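Local coordinates for ethanolamine utilization protein EutL (Clostridium perfringens, PDB 6ARD) that probably forms part of the protein shell of the ethanolamine-utilization bacterial microcompartment, assembling as a trimer of tandem-domain subunits, at residues Ile15-Ser20 and His33-Leu38; Lys56-Asp61 and Pro92-Ser97. All coordinates share one frame; numbering follows the deposited sequence.

Interaction 1 (Ile15-Ser20 and His33-Leu38)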
loop_
_atom_site.group_PDB
_atom_site.type_symbol
_atom_site.label_atom_id
_atom_site.label_comp_id
_atom_site.label_asym_id
_atom_site.label_seq_id
_atom_site.Cartn_x
_atom_site.Cartn_y
_atom_site.Cartn_z
ATOM N N ILE B 15 -26.829 5.587 1.241
ATOM C CA ILE B 15 -27.199 6.553 0.214
ATOM C C ILE B 15 -27.046 7.947 0.798
ATOM O O ILE B 15 -27.576 8.237 1.877
ATOM C CB ILE B 15 -28.633 6.323 -0.295
ATOM C CG1 ILE B 15 -28.715 4.991 -1.043
ATOM C CG2 ILE B 15 -29.082 7.482 -1.200
ATOM C CD1 ILE B 15 -30.102 4.628 -1.521
ATOM N N ILE B 16 -26.321 8.802 0.088
ATOM C CA ILE B 16 -26.241 10.220 0.407
ATOM C C ILE B 16 -27.200 10.956 -0.515
ATOM O O ILE B 16 -27.025 10.956 -1.739
ATOM C CB ILE B 16 -24.810 10.758 0.253
ATOM C CG1 ILE B 16 -23.883 10.098 1.276
ATOM C CG2 ILE B 16 -24.788 12.282 0.416
ATOM C CD1 ILE B 16 -22.411 10.364 1.029
ATOM N N SER B 17 -28.214 11.577 0.069
ATOM C CA SER B 17 -29.090 12.460 -0.678
ATOM C C SER B 17 -28.548 13.879 -0.584
ATOM O O SER B 17 -28.134 14.328 0.490
ATOM C CB SER B 17 -30.517 12.393 -0.135
ATOM O OG SER B 17 -31.429 12.975 -1.048
ATOM N N ASN B 18 -28.521 14.573 -1.722
ATOM C CA ASN B 18 -28.116 15.977 -1.772
ATOM C C ASN B 18 -26.675 16.136 -1.276
ATOM O O ASN B 18 -26.400 16.709 -0.223
ATOM C CB ASN B 18 -29.094 16.835 -0.955
ATOM C CG ASN B 18 -28.661 18.289 -0.852
ATOM O OD1 ASN B 18 -28.599 18.855 0.241
ATOM N ND2 ASN B 18 -28.356 18.898 -1.991
ATOM N N VAL B 19 -25.754 15.599 -2.081
ATOM C CA VAL B 19 -24.345 15.610 -1.706
ATOM C C VAL B 19 -23.847 17.046 -1.616
ATOM O O VAL B 19 -24.163 17.893 -2.462
ATOM C CB VAL B 19 -23.513 14.786 -2.704
ATOM C CG1 VAL B 19 -23.625 15.357 -4.115
ATOM C CG2 VAL B 19 -22.060 14.717 -2.262
ATOM N N SER B 20 -23.058 17.322 -0.583
ATOM C CA SER B 20 -22.588 18.678 -0.349
ATOM C C SER B 20 -21.718 19.140 -1.518
ATOM O O SER B 20 -20.996 18.332 -2.113
ATOM C CB SER B 20 -21.800 18.753 0.959
ATOM O OG SER B 20 -20.700 17.866 0.935
ATOM N N HIS B 33 -25.148 15.033 -10.868
ATOM C CA HIS B 33 -24.984 14.019 -9.825
ATOM C C HIS B 33 -25.416 14.634 -8.500
ATOM O O HIS B 33 -24.686 15.429 -7.904
ATOM C CB HIS B 33 -23.539 13.537 -9.762
ATOM C CG HIS B 33 -23.138 12.656 -10.904
ATOM N ND1 HIS B 33 -21.831 12.539 -11.328
ATOM C CD2 HIS B 33 -23.865 11.835 -11.698
ATOM C CE1 HIS B 33 -21.773 11.692 -12.340
ATOM N NE2 HIS B 33 -22.994 11.251 -12.585
ATOM N N LYS B 34 -26.609 14.262 -8.031
ATOM C CA LYS B 34 -27.166 14.828 -6.810
ATOM C C LYS B 34 -27.188 13.858 -5.639
ATOM O O LYS B 34 -27.293 14.305 -4.493
ATOM C CB LYS B 34 -28.598 15.329 -7.060
ATOM C CG LYS B 34 -28.717 16.368 -8.169
ATOM C CD LYS B 34 -27.988 17.661 -7.814
ATOM C CE LYS B 34 -27.739 18.527 -9.038
ATOM N NZ LYS B 34 -28.866 19.452 -9.335
ATOM N N SER B 35 -27.084 12.556 -5.895
ATOM C CA SER B 35 -27.152 11.545 -4.854
ATOM C C SER B 35 -26.028 10.542 -5.056
ATOM O O SER B 35 -25.626 10.256 -6.189
ATOM C CB SER B 35 -28.507 10.816 -4.863
ATOM O OG SER B 35 -29.584 11.739 -4.904
ATOM N N LEU B 36 -25.529 10.003 -3.950
ATOM C CA LEU B 36 -24.457 9.023 -3.988
ATOM C C LEU B 36 -24.914 7.725 -3.339
ATOM O O LEU B 36 -25.693 7.728 -2.380
ATOM C CB LEU B 36 -23.200 9.531 -3.273
ATOM C CG LEU B 36 -22.531 10.773 -3.865
ATOM C CD1 LEU B 36 -21.328 11.166 -3.018
ATOM C CD2 LEU B 36 -22.128 10.550 -5.317
ATOM N N GLY B 37 -24.410 6.618 -3.871
ATOM C CA GLY B 37 -24.594 5.324 -3.251
ATOM C C GLY B 37 -23.251 4.736 -2.881
ATOM O O GLY B 37 -22.418 4.483 -3.756
ATOM N N LEU B 38 -23.024 4.532 -1.585
ATOM C CA LEU B 38 -21.757 4.025 -1.078
ATOM C C LEU B 38 -21.890 2.539 -0.775
ATOM O O LEU B 38 -22.918 2.094 -0.259
ATOM C CB LEU B 38 -21.344 4.766 0.194
ATOM C CG LEU B 38 -21.434 6.295 0.195
ATOM C CD1 LEU B 38 -21.168 6.814 1.592
ATOM C CD2 LEU B 38 -20.464 6.916 -0.787
#
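Ile16 and Leu36 face each other across two antiparallel strands, joined by a reciprocal pair of backbone hydrogen bonds: Ile16 N to Leu36 O at 2.8 Å, and Leu36 N to Ile16 O, also 2.8 Å. The strand segments run 166° apart, which identifies the pairing as antiparallel. On the sheet face shared by this pair, the beta carbons lie 4.1 Å apart (Ile16 CB to Leu36 CB), and the two side chains then part company. Leu36 has CG beside its own backbone N (chi1 -63°), and its CD1 reaches Val19 CG2 at 3.7 Å, the two side chains crossing at a slant. Ile16 extends in the other direction: with chi2 at 169° its CG1 arm is stretched out, and the terminal CD1 meets Leu38 CD1 at 3.8 Å, methyl against methyl. An apolar row Val19-Leu36-Ile16-Leu38 results, with Leu27 and Leu29 adding to its Leu36 and Val19 end. A neighbouring subunit packs here too, its Asp162 on Ile16 and its Leu155 on Leu38, while its Lys166 bonds Asn18 O.

Val19 lies beyond the strand, where the chain has turned after Asn18, whose phi and psi are both positive. Val19 N donates to Lys34 O at 3.1 Å and holds the backbone, while Val19 CG1 merely packs beside that oxygen, 3.8 Å from Lys34 O. On the other face Ile15 CG2 lies against Leu36 O, and helix 92-106 packs on Ile15 through Arg96 and Leu99. Opposite Ile15 stands Gly37. Lys34 and Ser35 both pair with Gly89 on the next strand, forming a classic beta bulge. The whole is the antiparallel pairing of strand 10-17, outermost within the chain, with strand 35-41, the link carrying helix 21-26, in the four-stranded sheet of an alpha/beta BMC domain.

Interaction 2 (Lys56-Asp61 and Pro92-Ser97)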
loop_
_atom_site.group_PDB
_atom_site.type_symbol
_atom_site.label_atom_id
_atom_site.label_comp_id
_atom_site.label_asym_id
_atom_site.label_seq_id
_atom_site.Cartn_x
_atom_site.Cartn_y
_atom_site.Cartn_z
ATOM N N LYS B 56 -26.103 -0.622 -16.378
ATOM C CA LYS B 56 -26.843 -0.968 -17.588
ATOM C C LYS B 56 -28.345 -0.750 -17.439
ATOM O O LYS B 56 -29.005 -0.380 -18.416
ATOM C CB LYS B 56 -26.579 -2.423 -17.988
ATOM C CG LYS B 56 -25.149 -2.703 -18.444
ATOM C CD LYS B 56 -24.963 -4.150 -18.895
ATOM C CE LYS B 56 -25.040 -5.148 -17.754
ATOM N NZ LYS B 56 -24.810 -6.545 -18.234
ATOM N N ALA B 57 -28.902 -0.983 -16.252
ATOM C CA ALA B 57 -30.337 -0.864 -16.023
ATOM C C ALA B 57 -30.741 0.406 -15.279
ATOM O O ALA B 57 -31.942 0.648 -15.121
ATOM C CB ALA B 57 -30.865 -2.091 -15.268
ATOM N N ALA B 58 -29.790 1.202 -14.792
ATOM C CA ALA B 58 -30.124 2.382 -14.005
ATOM C C ALA B 58 -29.267 3.566 -14.431
ATOM O O ALA B 58 -28.201 3.410 -15.032
ATOM C CB ALA B 58 -29.939 2.118 -12.506
ATOM N N GLU B 59 -29.751 4.764 -14.097
ATOM C CA GLU B 59 -29.056 6.008 -14.432
ATOM C C GLU B 59 -28.059 6.358 -13.328
ATOM O O GLU B 59 -28.228 7.301 -12.553
ATOM C CB GLU B 59 -30.058 7.134 -14.659
ATOM C CG GLU B 59 -29.423 8.466 -15.041
ATOM C CD GLU B 59 -28.504 8.361 -16.245
ATOM O OE1 GLU B 59 -28.704 7.448 -17.074
ATOM O OE2 GLU B 59 -27.578 9.191 -16.360
ATOM N N VAL B 60 -26.998 5.564 -13.271
ATOM C CA VAL B 60 -25.940 5.754 -12.291
ATOM C C VAL B 60 -24.606 5.626 -13.006
ATOM O O VAL B 60 -24.478 4.910 -14.004
ATOM C CB VAL B 60 -26.030 4.743 -11.125
ATOM C CG1 VAL B 60 -27.289 4.983 -10.306
ATOM C CG2 VAL B 60 -25.996 3.310 -11.655
ATOM N N ASP B 61 -23.606 6.319 -12.475
ATOM C CA ASP B 61 -22.241 6.222 -12.954
ATOM C C ASP B 61 -21.332 5.829 -11.801
ATOM O O ASP B 61 -21.565 6.206 -10.648
ATOM C CB ASP B 61 -21.763 7.548 -13.559
ATOM C CG ASP B 61 -22.618 8.002 -14.724
ATOM O OD1 ASP B 61 -22.938 7.162 -15.592
ATOM O OD2 ASP B 61 -22.982 9.197 -14.767
ATOM N N PRO B 92 -31.987 9.929 -5.081
ATOM C CA PRO B 92 -31.758 8.761 -4.213
ATOM C C PRO B 92 -32.538 7.535 -4.644
ATOM O O PRO B 92 -32.108 6.406 -4.369
ATOM C CB PRO B 92 -32.192 9.262 -2.829
ATOM C CG PRO B 92 -33.123 10.380 -3.102
ATOM C CD PRO B 92 -32.626 11.037 -4.352
ATOM N N ALA B 93 -33.675 7.717 -5.316
ATOM C CA ALA B 93 -34.450 6.571 -5.777
ATOM C C ALA B 93 -33.717 5.836 -6.891
ATOM O O ALA B 93 -33.649 4.602 -6.891
ATOM C CB ALA B 93 -35.832 7.022 -6.247
ATOM N N GLU B 94 -33.159 6.580 -7.848
ATOM C CA GLU B 94 -32.391 5.957 -8.917
ATOM C C GLU B 94 -31.128 5.299 -8.367
ATOM O O GLU B 94 -30.750 4.207 -8.808
ATOM C CB GLU B 94 -32.062 6.995 -9.989
ATOM C CG GLU B 94 -31.671 6.412 -11.330
ATOM C CD GLU B 94 -32.753 5.537 -11.954
ATOM O OE1 GLU B 94 -33.911 5.565 -11.483
ATOM O OE2 GLU B 94 -32.438 4.815 -12.923
ATOM N N VAL B 95 -30.447 5.959 -7.424
ATOM C CA VAL B 95 -29.282 5.351 -6.785
ATOM C C VAL B 95 -29.683 4.065 -6.069
ATOM O O VAL B 95 -28.957 3.063 -6.110
ATOM C CB VAL B 95 -28.613 6.359 -5.826
ATOM C CG1 VAL B 95 -27.546 5.677 -4.971
ATOM C CG2 VAL B 95 -28.012 7.513 -6.614
ATOM N N ARG B 96 -30.842 4.072 -5.405
ATOM C CA ARG B 96 -31.335 2.866 -4.747
ATOM C C ARG B 96 -31.531 1.747 -5.757
ATOM O O ARG B 96 -31.200 0.589 -5.485
ATOM C CB ARG B 96 -32.641 3.186 -4.016
ATOM C CG ARG B 96 -33.322 2.005 -3.321
ATOM C CD ARG B 96 -34.618 2.427 -2.596
ATOM N NE ARG B 96 -34.402 3.309 -1.452
ATOM C CZ ARG B 96 -34.264 2.881 -0.198
ATOM N NH1 ARG B 96 -34.062 3.748 0.786
ATOM N NH2 ARG B 96 -34.368 1.589 0.090
ATOM N N SER B 97 -32.057 2.071 -6.937
ATOM C CA SER B 97 -32.223 1.049 -7.966
ATOM C C SER B 97 -30.869 0.484 -8.381
ATOM O O SER B 97 -30.706 -0.734 -8.514
ATOM C CB SER B 97 -32.966 1.633 -9.174
ATOM O OG SER B 97 -34.259 2.081 -8.801
#
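Glu94 accepts one hydrogen bond, from Glu59 N, and its carboxylate is the polar centre of this contact. Glu59 N donates to Glu94 OE2 at 2.9 Å with an N-H...O angle of 170°, close to straight, and Glu94 OE2 accepts with its anti lone pair, the one directed away from the other carboxylate oxygen. The torsions explain the reach: Glu94 CG stands opposite the backbone N (chi1 -161°), and a bend at chi2 (60°) turns the carboxylate toward the loop. Glu94 OE2 also lies 3.5 Å from Ala58 CA, which sets it beside the Ala58-Glu59 peptide, near both Ala58 CA and Glu59 N.

The receiving loop is itself folded tightly, since Glu59 is the centre of an inverse gamma turn closed by a weak bond from Val60 N to Ala58 O. This turn leads from helix 44-57 to strand 61-67, and helix 92-106 runs past it: the contact therefore joins the turn after helix 44-57 to the start of helix 92-106 in the BMC domain.

Van der Waals contacts flank the carboxylate. Glu59 CB touches the aliphatic part of Glu94, with Glu94 CG at 3.8 Å, before its own chain leads away; Glu59 OE1 ends 6.2 Å from Glu94 OE2. On the buried side Val60 directs CG1 at the helix backbone, 3.9 Å from Glu94 O and 4.1 Å from Val95 CA.

Within the helix, Ala93 O accepts a backbone bond from Ser97 N. At the start of the helix, Glu94 N is bonded to Ser91 OG.

How the interactions relate
From the N terminus, strand 10-17 passes into helix 21-26 and returns as strand 35-41, so interaction 1 closes the first loop, with 12 residues between its segments. Interaction 2 opens later: helix 44-57 leads into strands 61-67 and 83-89 before helix 92-106 comes back to the 58-60 turn. The two loops are in series, neither nesting nor crossing. The centres of the two interactions lie about 11 Å apart. Interaction 1 joins strands 10-17 and 35-41, interaction 2 the 58-60 turn and helix 92-106, and touching pairs link them: His33 NE2 probably bonds Asp61 OD2 at 3.0 Å, and Val95 CG1 packs on Gly37 CA at 3.4 Å.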